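Local coordinates for type 2A phosphatase-associated protein 42 (PDB 2V0P), which binds the catalytic subunits of type 2A and related protein phosphatases, inhibits the phosphatase SIT4 and acts in TOR signalling in yeast, at residues L14-T17 / K18-T22; E6-N9 / D10-L14; A159-K162 / R163-K166; E165-E168 / L169-N173. All coordinates share one frame; numbering follows the deposited sequence. Where two conformers were deposited one is given.

Interaction 1: residues L14-T17 / K18-T22; sequences LYST and KLEHT
The carbonyl oxygen Tyr15 O is gripped by two backbone donors, Leu19 N at 3.0 Å and Glu20 N at 2.6 Å. The two bonds differ in geometry. The Leu19 N-H reaches Tyr15 O from above the carbonyl plane, 37° out of it and so not on a lone pair, whereas Glu20 N lies nearer the plane and makes the straighter bond. The bond from the fifth residue on, Glu20 N to Tyr15 O, is that of a wider, pi-type turn near the C-terminal end of helix 4-19. The preceding carbonyl oxygen, Leu14 O, is likewise shared: Lys18 N bonds to it at 2.9 Å and Leu19 N only weakly.

The widened turn brings Glu20 beside the Tyr15 ring. With CG swung anti to the backbone N (chi1 179°), the ring is carried along the helix toward Glu20, whose CB sits over one face in a CH-pi contact, 4.0 Å from the ring centroid. The Glu20 chain then runs on past the phenol, its CG 3.5 Å from Tyr15 OH, and the carboxylate plane lies 25° from that of the ring. A water in the plane of the ring, at its edge, links the two ends: it lies 2.6 Å from Tyr15 OH and donates to Glu20 OE2 at 2.8 Å. On the inner side Tyr15 and Leu19 both pack on Leu82 of helix 75-83, while Leu19 also meets Thr38 of helix 29-52. The chemistry is thus divided: apolar groups seat the helix end against its neighbours, and the bridging water gives the carboxylate and the phenol a shared polar partner.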
# COMPACT_ATOMS: atom_id res chain seq x y z
N LEU A 14 24.19 2.34 -19.81
CA LEU A 14 23.68 0.99 -19.64
C LEU A 14 22.34 1.08 -18.92
O LEU A 14 21.40 0.48 -19.34
CB LEU A 14 24.65 0.10 -18.86
CG LEU A 14 25.90 -0.36 -19.63
CD1 LEU A 14 26.88 -1.00 -18.67
CD2 LEU A 14 25.53 -1.31 -20.75
N TYR A 15 22.29 1.89 -17.88
CA TYR A 15 21.09 2.16 -17.13
C TYR A 15 19.95 2.63 -18.03
O TYR A 15 18.93 1.98 -18.08
CB TYR A 15 21.32 3.15 -15.98
CG TYR A 15 20.03 3.42 -15.23
CD1 TYR A 15 19.49 2.43 -14.37
CD2 TYR A 15 19.31 4.58 -15.44
CE1 TYR A 15 18.28 2.64 -13.70
CE2 TYR A 15 18.08 4.82 -14.77
CZ TYR A 15 17.58 3.84 -13.91
OH TYR A 15 16.39 4.06 -13.27
N SER A 16 20.15 3.73 -18.77
CA SER A 16 19.10 4.30 -19.60
C SER A 16 18.64 3.44 -20.73
O SER A 16 17.48 3.45 -21.05
CB SER A 16 19.50 5.70 -20.14
OG SER A 16 19.71 6.56 -19.07
N THR A 17 19.56 2.72 -21.35
CA THR A 17 19.27 1.99 -22.54
C THR A 17 18.74 0.57 -22.23
O THR A 17 17.95 0.05 -22.99
CB THR A 17 20.48 1.92 -23.47
OG1 THR A 17 21.58 1.31 -22.78
CG2 THR A 17 20.89 3.33 -23.91
N LYS A 18 19.15 -0.02 -21.12
CA LYS A 18 18.91 -1.44 -20.89
C LYS A 18 18.40 -1.82 -19.53
O LYS A 18 17.83 -2.89 -19.37
CB LYS A 18 20.18 -2.28 -21.18
CG LYS A 18 20.62 -2.26 -22.60
CD LYS A 18 21.56 -3.39 -22.90
CE LYS A 18 21.65 -3.62 -24.41
NZ LYS A 18 20.38 -4.19 -24.95
N LEU A 19 18.61 -0.99 -18.52
CA LEU A 19 18.25 -1.38 -17.18
C LEU A 19 17.07 -0.61 -16.62
O LEU A 19 16.34 -1.15 -15.80
CB LEU A 19 19.45 -1.29 -16.21
CG LEU A 19 20.68 -2.06 -16.74
CD1 LEU A 19 22.00 -1.69 -15.99
CD2 LEU A 19 20.43 -3.52 -16.65
N GLU A 20 16.90 0.66 -17.04
CA GLU A 20 15.77 1.45 -16.56
C GLU A 20 14.43 0.76 -16.89
O GLU A 20 13.60 0.57 -16.01
CB GLU A 20 15.77 2.84 -17.14
CG GLU A 20 14.81 3.75 -16.40
CD GLU A 20 14.97 5.21 -16.78
OE1 GLU A 20 15.76 5.52 -17.70
OE2 GLU A 20 14.30 6.05 -16.13
N HIS A 21 14.27 0.42 -18.15
CA HIS A 21 13.13 -0.31 -18.66
C HIS A 21 13.75 -1.45 -19.42
O HIS A 21 14.82 -1.29 -20.03
CB HIS A 21 12.35 0.55 -19.63
CG HIS A 21 11.90 1.86 -19.05
ND1 HIS A 21 10.97 1.94 -18.03
CD2 HIS A 21 12.25 3.14 -19.34
CE1 HIS A 21 10.77 3.21 -17.72
NE2 HIS A 21 11.53 3.96 -18.51
N THR A 22 13.11 -2.61 -19.37
CA THR A 22 13.50 -3.74 -20.20
C THR A 22 12.29 -4.40 -20.87
O THR A 22 11.19 -4.36 -20.32
CB THR A 22 14.33 -4.76 -19.40
OG1 THR A 22 14.79 -5.78 -20.29
CG2 THR A 22 13.53 -5.40 -18.25
O HOH W 1 15.30 6.46 -13.52

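Interaction 2: residues E6-N9 / D10-L14; sequences EQFN and DIISL
Ile12 lies over one face of the Phe8 ring, its CG1 4.2 Å from the ring centroid and 13° off the ring normal, a CH-pi contact displaced toward the rim. The terminal methyl comes closer still, Ile12 CD1 lying 3.4 Å from Phe8 CE1, while Ile11 CB approaches the same ring obliquely. This is an i to i+4 pairing along helix 4-19, the first helix of the tetratricopeptide repeat-like, all-helical N-terminal domain.

Two torsions produce the overlap. Phe8 CG turns away from the backbone N (chi1 -151°), which sends the ring along the helix toward the next turn, and Ile12 has chi2 at -21°, away from any staggered position, with CD1 folded back toward the ring. The backbone beneath is regular: Asp10 N, Ile11 N, Ile12 N and Ser13 N each bond to the carbonyl oxygen four residues earlier. Of these, the bond from Ile12 N to Phe8 O is 2.9 Å long and joins the same two residues as the ring contact.

Phe8 also packs on Leu42 and Leu45 of helix 29-52 and on Val75 of helix 75-83, and Ile12 touches Tyr78; the pair therefore fills the angle where three helices meet. An alanine in place of Phe8 would remove the ring, and Ile12 would probably lose its aromatic neighbour while a gap opened toward Leu42 and Leu45. On the exposed side Asp10 OD1 lies 3.3 Å from Glu6 O, but both are acceptors and make no bond. Ile12 CG1 sits close to the backbone of the same turn, 3.2 Å from Phe8 O.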
# COMPACT_ATOMS: atom_id res chain seq x y z
N GLU A 6 34.43 8.43 -18.22
CA GLU A 6 34.04 7.57 -19.29
C GLU A 6 33.30 6.39 -18.67
O GLU A 6 32.24 6.04 -19.15
CB GLU A 6 35.26 7.05 -20.04
CG GLU A 6 35.74 7.94 -21.17
CD GLU A 6 37.12 7.54 -21.68
OE1 GLU A 6 37.96 8.45 -21.91
OE2 GLU A 6 37.38 6.33 -21.87
N GLN A 7 33.87 5.86 -17.59
CA GLN A 7 33.33 4.82 -16.82
C GLN A 7 31.92 5.15 -16.31
O GLN A 7 31.01 4.33 -16.47
CB GLN A 7 34.26 4.50 -15.69
CG GLN A 7 35.50 3.67 -16.17
CD GLN A 7 36.26 3.07 -15.02
OE1 GLN A 7 36.37 3.67 -13.96
NE2 GLN A 7 36.79 1.88 -15.22
N PHE A 8 31.77 6.31 -15.68
CA PHE A 8 30.45 6.83 -15.28
C PHE A 8 29.45 6.96 -16.37
O PHE A 8 28.30 6.44 -16.23
CB PHE A 8 30.53 8.10 -14.49
CG PHE A 8 29.38 8.26 -13.54
CD1 PHE A 8 28.71 7.13 -13.04
CD2 PHE A 8 28.97 9.47 -13.14
CE1 PHE A 8 27.65 7.27 -12.18
CE2 PHE A 8 27.92 9.63 -12.27
CZ PHE A 8 27.26 8.55 -11.79
N ASN A 9 29.88 7.59 -17.46
CA ASN A 9 29.10 7.71 -18.68
C ASN A 9 28.62 6.37 -19.26
O ASN A 9 27.48 6.26 -19.67
CB ASN A 9 29.82 8.55 -19.74
CG ASN A 9 29.95 10.02 -19.33
OD1 ASN A 9 29.46 10.40 -18.32
ND2 ASN A 9 30.69 10.80 -20.10
N ASP A 10 29.50 5.37 -19.29
CA ASP A 10 29.09 4.03 -19.75
C ASP A 10 28.04 3.42 -18.82
O ASP A 10 27.09 2.85 -19.29
CB ASP A 10 30.29 3.10 -19.90
CG ASP A 10 31.24 3.54 -20.99
OD1 ASP A 10 30.89 4.47 -21.76
OD2 ASP A 10 32.35 2.95 -21.11
N ILE A 11 28.21 3.58 -17.52
CA ILE A 11 27.29 3.09 -16.51
C ILE A 11 25.91 3.71 -16.76
O ILE A 11 24.89 2.99 -16.86
CB ILE A 11 27.81 3.27 -15.07
CG1 ILE A 11 28.96 2.29 -14.82
CG2 ILE A 11 26.65 3.06 -14.02
CD1 ILE A 11 29.90 2.60 -13.73
N ILE A 12 25.89 5.03 -16.99
CA ILE A 12 24.62 5.73 -17.04
C ILE A 12 23.89 5.33 -18.31
O ILE A 12 22.67 5.14 -18.30
CB ILE A 12 24.82 7.27 -16.97
CG1 ILE A 12 25.39 7.70 -15.63
CG2 ILE A 12 23.54 8.00 -17.36
CD1 ILE A 12 25.20 6.74 -14.54
N SER A 13 24.65 5.13 -19.37
CA SER A 13 24.12 4.67 -20.63
C SER A 13 23.53 3.24 -20.54
O SER A 13 22.52 2.97 -21.13
CB SER A 13 25.20 4.75 -21.69
OG SER A 13 24.67 4.43 -22.95
N LEU A 14 24.19 2.34 -19.81
CA LEU A 14 23.68 0.99 -19.64
C LEU A 14 22.34 1.08 -18.92
O LEU A 14 21.40 0.48 -19.34
CB LEU A 14 24.65 0.10 -18.86
CG LEU A 14 25.90 -0.36 -19.63
CD1 LEU A 14 26.88 -1.00 -18.67
CD2 LEU A 14 25.53 -1.31 -20.75

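Interaction 3: residues A159-K162 / R163-K166; sequences AQLK and RKEK
Gln160 and Arg163 lie side by side and point the same way, their amide and guanidinium planes only 14° apart. Gln160 CG comes within 4.0 Å of Arg163 NH2, and a water joins the ends, accepting from NH2 at 3.2 Å and weakly from Gln160 NE2. Leu161 and Glu165 instead cross at a slant, with Leu161 CD1 3.5 Å from Glu165 OE2. Leu161 CG stands anti to the backbone N (chi1 -169°), which carries the isobutyl group forward to the carboxylate.

Lys162 and Lys166 again run alongside each other in one direction, yet their NZ atoms remain 5.0 Å apart. Outside the two segments, Lys166 has salt-bridge partners in Glu220 of its own chain and Glu165 of the second subunit, the latter also a long, weak ion pair for Lys162. Within the chain, Glu165 OE1 accepts from Ala148 N. With a leucine at Glu165 in both copies, Ala148 N would probably lose its acceptor and Lys166 the carboxylate reaching it from the second subunit.

Helix 156-186 is held by backbone bonds such as Glu165 N to Leu161 O at 3.0 Å. The two like-charged lysines can share a face because carboxylates from both subunits probably offset them, which places this part of helix 156-186 at the contact between the two subunits.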
# COMPACT_ATOMS: atom_id res chain seq x y z
N ALA A 159 -5.77 13.00 5.27
CA ALA A 159 -5.67 12.67 3.86
C ALA A 159 -5.46 13.93 3.01
O ALA A 159 -4.73 13.90 2.04
CB ALA A 159 -6.90 11.95 3.41
N GLN A 160 -6.12 15.03 3.39
CA GLN A 160 -5.99 16.30 2.65
C GLN A 160 -4.61 16.91 2.83
O GLN A 160 -4.07 17.51 1.91
CB GLN A 160 -7.07 17.31 3.05
CG GLN A 160 -8.51 16.95 2.62
CD GLN A 160 -9.55 17.85 3.25
OE1 GLN A 160 -9.30 18.47 4.29
NE2 GLN A 160 -10.72 17.94 2.62
N LEU A 161 -4.04 16.76 4.01
CA LEU A 161 -2.67 17.17 4.26
C LEU A 161 -1.63 16.38 3.45
O LEU A 161 -0.72 16.95 2.83
CB LEU A 161 -2.39 17.11 5.76
CG LEU A 161 -1.10 17.72 6.33
CD1 LEU A 161 -0.57 18.91 5.52
CD2 LEU A 161 -1.42 18.15 7.75
N LYS A 162 -1.78 15.06 3.42
CA LYS A 162 -1.01 14.21 2.54
C LYS A 162 -1.11 14.60 1.07
O LYS A 162 -0.08 14.73 0.39
CB LYS A 162 -1.37 12.73 2.74
CG LYS A 162 -0.65 11.81 1.77
CD LYS A 162 0.64 11.36 2.35
CE LYS A 162 1.10 10.07 1.71
NZ LYS A 162 0.37 8.93 2.35
N ARG A 163 -2.31 14.82 0.56
CA ARG A 163 -2.47 15.29 -0.80
C ARG A 163 -1.74 16.64 -1.01
O ARG A 163 -1.12 16.85 -2.02
CB ARG A 163 -3.94 15.37 -1.18
CG ARG A 163 -4.25 15.95 -2.57
CD ARG A 163 -5.77 16.03 -2.85
NE ARG A 163 -6.47 17.00 -2.01
CZ ARG A 163 -7.78 17.27 -2.05
NH1 ARG A 163 -8.59 16.64 -2.89
NH2 ARG A 163 -8.29 18.18 -1.22
N LYS A 164 -1.75 17.49 -0.01
CA LYS A 164 -1.18 18.84 -0.14
C LYS A 164 0.32 18.71 -0.34
O LYS A 164 0.86 19.25 -1.27
CB LYS A 164 -1.47 19.71 1.07
CG LYS A 164 -0.72 21.02 1.02
CD LYS A 164 -0.88 21.79 2.26
CE LYS A 164 -0.08 23.09 2.20
NZ LYS A 164 1.30 22.77 2.60
N GLU A 165 0.94 17.92 0.53
CA GLU A 165 2.40 17.62 0.51
C GLU A 165 2.91 16.89 -0.76
O GLU A 165 4.00 17.21 -1.27
CB GLU A 165 2.77 16.86 1.78
CG GLU A 165 2.71 17.70 3.06
CD GLU A 165 2.97 16.90 4.35
OE1 GLU A 165 3.53 15.76 4.29
OE2 GLU A 165 2.63 17.43 5.44
N LYS A 166 2.13 15.96 -1.27
CA LYS A 166 2.31 15.29 -2.55
C LYS A 166 2.24 16.23 -3.76
O LYS A 166 3.17 16.22 -4.64
CB LYS A 166 1.34 14.10 -2.72
CG LYS A 166 1.64 12.85 -1.83
CD LYS A 166 2.97 12.16 -2.14
CE LYS A 166 2.85 10.90 -3.00
NZ LYS A 166 2.20 9.77 -2.25
O HOH W 2 -11.40 17.56 -0.75

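Interaction 4: residues E165-E168 / L169-N173; sequences EKIE and LFQRN
With CG1 beside the backbone N (chi1 -79°), Ile167 leaves its CG2 methyl on the side of the next turn, where Gln171 CG (chi1 -71°) meets it. The Gln171 chain then bends at chi2; this side chain has two conformers, and in the one described Ile167 CG2 and Gln171 CG are 4.2 Å apart, a loose apolar touch. This is ordinary i to i+4 packing on an alpha-helix, the long helix 156-186 of the tetratricopeptide repeat-like domain.

Main-chain bonds carry most of the contact. Gln171 N reaches Ile167 O at 2.8 Å and is almost straight, with an N-H...O angle of 175°. Leu169 N and Arg172 N each bond to the carbonyl oxygen four residues back, at 3.1 Å from Glu165 O and Glu168 O respectively.

The side chains divide by direction. Leu169 turns to the interior, packing on Asn217 of helix 199-231, Leu127 of helix 126-133 and Tyr147. Arg172 leads away from the Glu168 turn, although its CB lies 3.3 Å from Glu168 O; its guanidinium forms salt bridges with Glu175 and Asp125. Glu168, in turn, is paired backward with Lys164, which makes the polar side of the helix a series of separate charge pairs and not a bond between Glu168 and Arg172. Phe170 N donates to Lys166 O at 2.7 Å, and Phe170 CB lies 3.3 Å from that same oxygen.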
# COMPACT_ATOMS: atom_id res chain seq x y z
N GLU A 165 0.94 17.92 0.53
CA GLU A 165 2.40 17.62 0.51
C GLU A 165 2.91 16.89 -0.76
O GLU A 165 4.00 17.21 -1.27
CB GLU A 165 2.77 16.86 1.78
CG GLU A 165 2.71 17.70 3.06
CD GLU A 165 2.97 16.90 4.35
OE1 GLU A 165 3.53 15.76 4.29
OE2 GLU A 165 2.63 17.43 5.44
N LYS A 166 2.13 15.96 -1.27
CA LYS A 166 2.31 15.29 -2.55
C LYS A 166 2.24 16.23 -3.76
O LYS A 166 3.17 16.22 -4.64
CB LYS A 166 1.34 14.10 -2.72
CG LYS A 166 1.64 12.85 -1.83
CD LYS A 166 2.97 12.16 -2.14
CE LYS A 166 2.85 10.90 -3.00
NZ LYS A 166 2.20 9.77 -2.25
N ILE A 167 1.21 17.07 -3.78
CA ILE A 167 1.01 18.03 -4.85
C ILE A 167 2.22 18.99 -4.90
O ILE A 167 2.70 19.28 -5.96
CB ILE A 167 -0.27 18.83 -4.68
CG1 ILE A 167 -1.49 18.00 -5.13
CG2 ILE A 167 -0.21 20.11 -5.50
CD1 ILE A 167 -2.82 18.64 -4.89
N GLU A 168 2.73 19.39 -3.74
CA GLU A 168 3.91 20.26 -3.65
C GLU A 168 5.19 19.61 -4.16
O GLU A 168 5.96 20.27 -4.85
CB GLU A 168 4.11 20.78 -2.24
CG GLU A 168 3.06 21.73 -1.82
CD GLU A 168 3.13 22.10 -0.34
OE1 GLU A 168 3.85 21.41 0.43
OE2 GLU A 168 2.48 23.09 0.03
N LEU A 169 5.40 18.34 -3.81
CA LEU A 169 6.42 17.49 -4.43
C LEU A 169 6.27 17.42 -5.93
O LEU A 169 7.24 17.70 -6.69
CB LEU A 169 6.45 16.07 -3.86
CG LEU A 169 7.60 15.26 -4.52
CD1 LEU A 169 8.93 15.69 -3.98
CD2 LEU A 169 7.36 13.80 -4.34
N PHE A 170 5.06 17.15 -6.37
CA PHE A 170 4.79 16.93 -7.77
C PHE A 170 5.08 18.21 -8.56
O PHE A 170 5.85 18.18 -9.53
CB PHE A 170 3.36 16.39 -7.96
CG PHE A 170 2.95 16.20 -9.38
CD1 PHE A 170 2.91 14.95 -9.95
CD2 PHE A 170 2.62 17.28 -10.17
CE1 PHE A 170 2.53 14.78 -11.26
CE2 PHE A 170 2.26 17.11 -11.49
CZ PHE A 170 2.22 15.84 -12.02
N GLN A 171 4.51 19.32 -8.12
CA GLN A 171 4.75 20.59 -8.79
C GLN A 171 6.25 20.93 -8.84
O GLN A 171 6.73 21.33 -9.87
CB GLN A 171 3.94 21.72 -8.16
CG GLN A 171 2.43 21.63 -8.45
CD GLN A 171 2.09 21.74 -9.93
OE1 GLN A 171 2.39 22.76 -10.57
NE2 GLN A 171 1.45 20.72 -10.47
N ARG A 172 6.95 20.75 -7.73
CA ARG A 172 8.35 21.12 -7.66
C ARG A 172 9.17 20.25 -8.63
O ARG A 172 10.01 20.75 -9.37
CB ARG A 172 8.89 21.00 -6.24
CG ARG A 172 10.37 21.43 -6.08
CD ARG A 172 10.58 22.92 -6.45
NE ARG A 172 11.88 23.44 -6.03
CZ ARG A 172 12.43 24.55 -6.50
NH1 ARG A 172 11.80 25.31 -7.40
NH2 ARG A 172 13.62 24.94 -6.06
N ASN A 173 8.87 18.96 -8.65
CA ASN A 173 9.45 18.00 -9.54
C ASN A 173 9.25 18.36 -10.99
O ASN A 173 10.18 18.32 -11.78
CB ASN A 173 8.79 16.65 -9.26
CG ASN A 173 9.71 15.49 -9.41
OD1 ASN A 173 10.87 15.64 -9.71
ND2 ASN A 173 9.18 14.31 -9.18

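From the N terminus, interaction 2 comes first on helix 4-19, and interaction 1 takes over at Leu14, which they share, carrying the same helix to its end; their centres are 11 Å apart. Much later in the chain, interactions 3 and 4 follow each other on helix 156-186, overlapping at Glu165 and Lys166 with centres 10 Å apart. Each contact closes just one turn or so of helix, and none encloses or crosses another. The first pair packs against helices 29-52 and 75-83; the second faces helix 199-231 and the other subunit. Interactions 2 and 3 lie on opposite sides of the chain's centre, their centres 38 Å apart.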